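Local coordinates for DNA replication and repair protein RecF (Caldanaerobacter subterraneus subsp. tengcongensis, PDB 5Z69) that binds ATP, probably binds single-stranded DNA, and acts as a recombination mediator in the RecFOR pathway of DNA repair, at residues A194-G197 against A198-I201. Residues are numbered along the deposited sequence; the frame is centred on the assembly and turned at random.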
ATOM      1  N   ALA A 194      16.967   9.266   7.281  1.00 37.44           N
ATOM      2  CA  ALA A 194      17.029   8.515   6.035  1.00 43.07           C
ATOM      3  C   ALA A 194      18.058   7.394   6.160  1.00 43.74           C
ATOM      4  O   ALA A 194      17.846   6.266   5.703  1.00 33.64           O
ATOM      5  CB  ALA A 194      17.369   9.450   4.854  1.00 41.09           C
ATOM      6  N   GLU A 195      19.176   7.705   6.800  1.00 41.55           N
ATOM      7  CA  GLU A 195      20.186   6.689   7.044  1.00 44.30           C
ATOM      8  C   GLU A 195      19.646   5.568   7.921  1.00 39.92           C
ATOM      9  O   GLU A 195      19.784   4.393   7.586  1.00 44.77           O
ATOM     10  CB  GLU A 195      21.419   7.302   7.685  1.00 43.97           C
ATOM     11  CG  GLU A 195      22.441   6.267   8.124  1.00 54.06           C
ATOM     12  CD  GLU A 195      23.523   6.882   8.974  1.00 62.90           C
ATOM     13  OE1 GLU A 195      24.448   7.492   8.401  1.00 67.12           O
ATOM     14  OE2 GLU A 195      23.440   6.773  10.216  1.00 72.03           O
ATOM     15  N   TYR A 196      19.027   5.924   9.043  1.00 45.60           N
ATOM     16  CA  TYR A 196      18.521   4.899   9.951  1.00 39.30           C
ATOM     17  C   TYR A 196      17.291   4.226   9.368  1.00 40.34           C
ATOM     18  O   TYR A 196      17.122   3.016   9.500  1.00 36.99           O
ATOM     19  CB  TYR A 196      18.219   5.492  11.326  1.00 34.27           C
ATOM     20  CG  TYR A 196      19.459   5.597  12.189  1.00 42.59           C
ATOM     21  CD1 TYR A 196      19.717   4.668  13.182  1.00 48.75           C
ATOM     22  CD2 TYR A 196      20.388   6.610  11.980  1.00 45.27           C
ATOM     23  CE1 TYR A 196      20.854   4.759  13.964  1.00 47.61           C
ATOM     24  CE2 TYR A 196      21.518   6.712  12.747  1.00 48.25           C
ATOM     25  CZ  TYR A 196      21.749   5.784  13.742  1.00 50.98           C
ATOM     26  OH  TYR A 196      22.886   5.888  14.504  1.00 54.12           O
ATOM     27  N   GLY A 197      16.449   5.004   8.693  1.00 36.09           N
ATOM     28  CA  GLY A 197      15.289   4.445   8.017  1.00 36.31           C
ATOM     29  C   GLY A 197      15.656   3.406   6.970  1.00 31.98           C
ATOM     30  O   GLY A 197      14.986   2.381   6.822  1.00 31.81           O
ATOM     31  N   ALA A 198      16.731   3.661   6.239  1.00 33.33           N
ATOM     32  CA  ALA A 198      17.164   2.725   5.210  1.00 35.76           C
ATOM     33  C   ALA A 198      17.653   1.405   5.831  1.00 38.37           C
ATOM     34  O   ALA A 198      17.321   0.307   5.360  1.00 38.15           O
ATOM     35  CB  ALA A 198      18.273   3.360   4.329  1.00 34.75           C
ATOM     36  N   ARG A 199      18.452   1.495   6.881  1.00 37.67           N
ATOM     37  CA  ARG A 199      18.884   0.266   7.558  1.00 36.54           C
ATOM     38  C   ARG A 199      17.699  -0.562   8.056  1.00 29.51           C
ATOM     39  O   ARG A 199      17.679  -1.784   7.934  1.00 37.19           O
ATOM     40  CB  ARG A 199      19.812   0.603   8.703  1.00 40.44           C
ATOM     41  CG  ARG A 199      21.168   1.024   8.228  1.00 51.32           C
ATOM     42  CD  ARG A 199      22.200   0.706   9.275  1.00 52.41           C
ATOM     43  NE  ARG A 199      22.076   1.593  10.419  1.00 51.65           N
ATOM     44  CZ  ARG A 199      22.702   2.757  10.509  1.00 58.48           C
ATOM     45  NH1 ARG A 199      23.479   3.159   9.514  1.00 63.49           N
ATOM     46  NH2 ARG A 199      22.554   3.518  11.588  1.00 61.15           N
ATOM     47  N   ILE A 200      16.689   0.120   8.574  1.00 30.56           N
ATOM     48  CA  ILE A 200      15.508  -0.536   9.113  1.00 30.77           C
ATOM     49  C   ILE A 200      14.689  -1.203   8.000  1.00 34.16           C
ATOM     50  O   ILE A 200      14.252  -2.351   8.136  1.00 36.45           O
ATOM     51  CB  ILE A 200      14.668   0.491   9.898  1.00 28.56           C
ATOM     52  CG1 ILE A 200      15.266   0.679  11.307  1.00 31.27           C
ATOM     53  CG2 ILE A 200      13.198   0.083   9.986  1.00 23.38           C
ATOM     54  CD1 ILE A 200      14.913   2.022  11.932  1.00 41.53           C
ATOM     55  N   ILE A 201      14.486  -0.485   6.899  1.00 28.58           N
ATOM     56  CA  ILE A 201      13.775  -1.058   5.759  1.00 28.10           C
ATOM     57  C   ILE A 201      14.492  -2.312   5.275  1.00 30.71           C
ATOM     58  O   ILE A 201      13.865  -3.347   5.040  1.00 30.39           O
ATOM     59  CB  ILE A 201      13.649  -0.036   4.608  1.00 38.26           C
ATOM     60  CG1 ILE A 201      12.561   0.977   4.953  1.00 43.98           C
ATOM     61  CG2 ILE A 201      13.349  -0.739   3.273  1.00 31.65           C
ATOM     62  CD1 ILE A 201      12.683   2.286   4.204  1.00 41.55           C
TER
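Arg-199 reaches back along its own helix, brings its guanidinium beside Glu-195 and points NH2 onto one face of the Tyr-196 ring. From CB outward, the chain first passes backbone: Arg-199 CB lies 3.7 Å from Tyr-196 O, and Arg-199 CG lies 3.7 Å from Glu-195 O. A bend at chi3 (-72°) then turns the end of the chain toward the preceding turn. NE forms a weak, long ion pair with Asp-158. Arg-199 CZ sits 4.4 Å from the centroid of the Tyr-196 ring, almost on the ring normal, so the pair is a cation-pi contact. The two planes are 69° apart, so the guanidinium does not stack flat. Instead it presents Arg-199 NH2, which stands over the ring centre with Tyr-196 CE1 3.2 Å away. Arg-199 NH1 turns to the other neighbour and meets Glu-195 CG at 3.6 Å. Glu-195 OE2 makes a long salt bridge of 3.6 Å to Arg-199 NH2. The stronger polar partner of this carboxylate is Arg-247, which pairs with OE1, so the two carboxylate oxygens serve different arginines. A leucine in place of Tyr-196 would probably leave NH2 without its aromatic face and the guanidinium freer to turn. Beneath these side chains runs regular i to i+4 helix bonding, including Ile-201 N to Gly-197 O at 2.9 Å. CB, CG1 and CD1 of Ile-200 run alongside Tyr-196 O, and those of Ile-201 alongside Gly-197 O. These two turns belong to the long helix 186-222, away from the nucleotide site. Helix 153-177 packs against them through Tyr-155 and Tyr-162 on Ile-200 and Gln-161 on Tyr-196. Helix 243-256 meets Ala-194 and Ile-201 through Leu-250, and loop residues Pro-271 and Val-240 also touch the isoleucines.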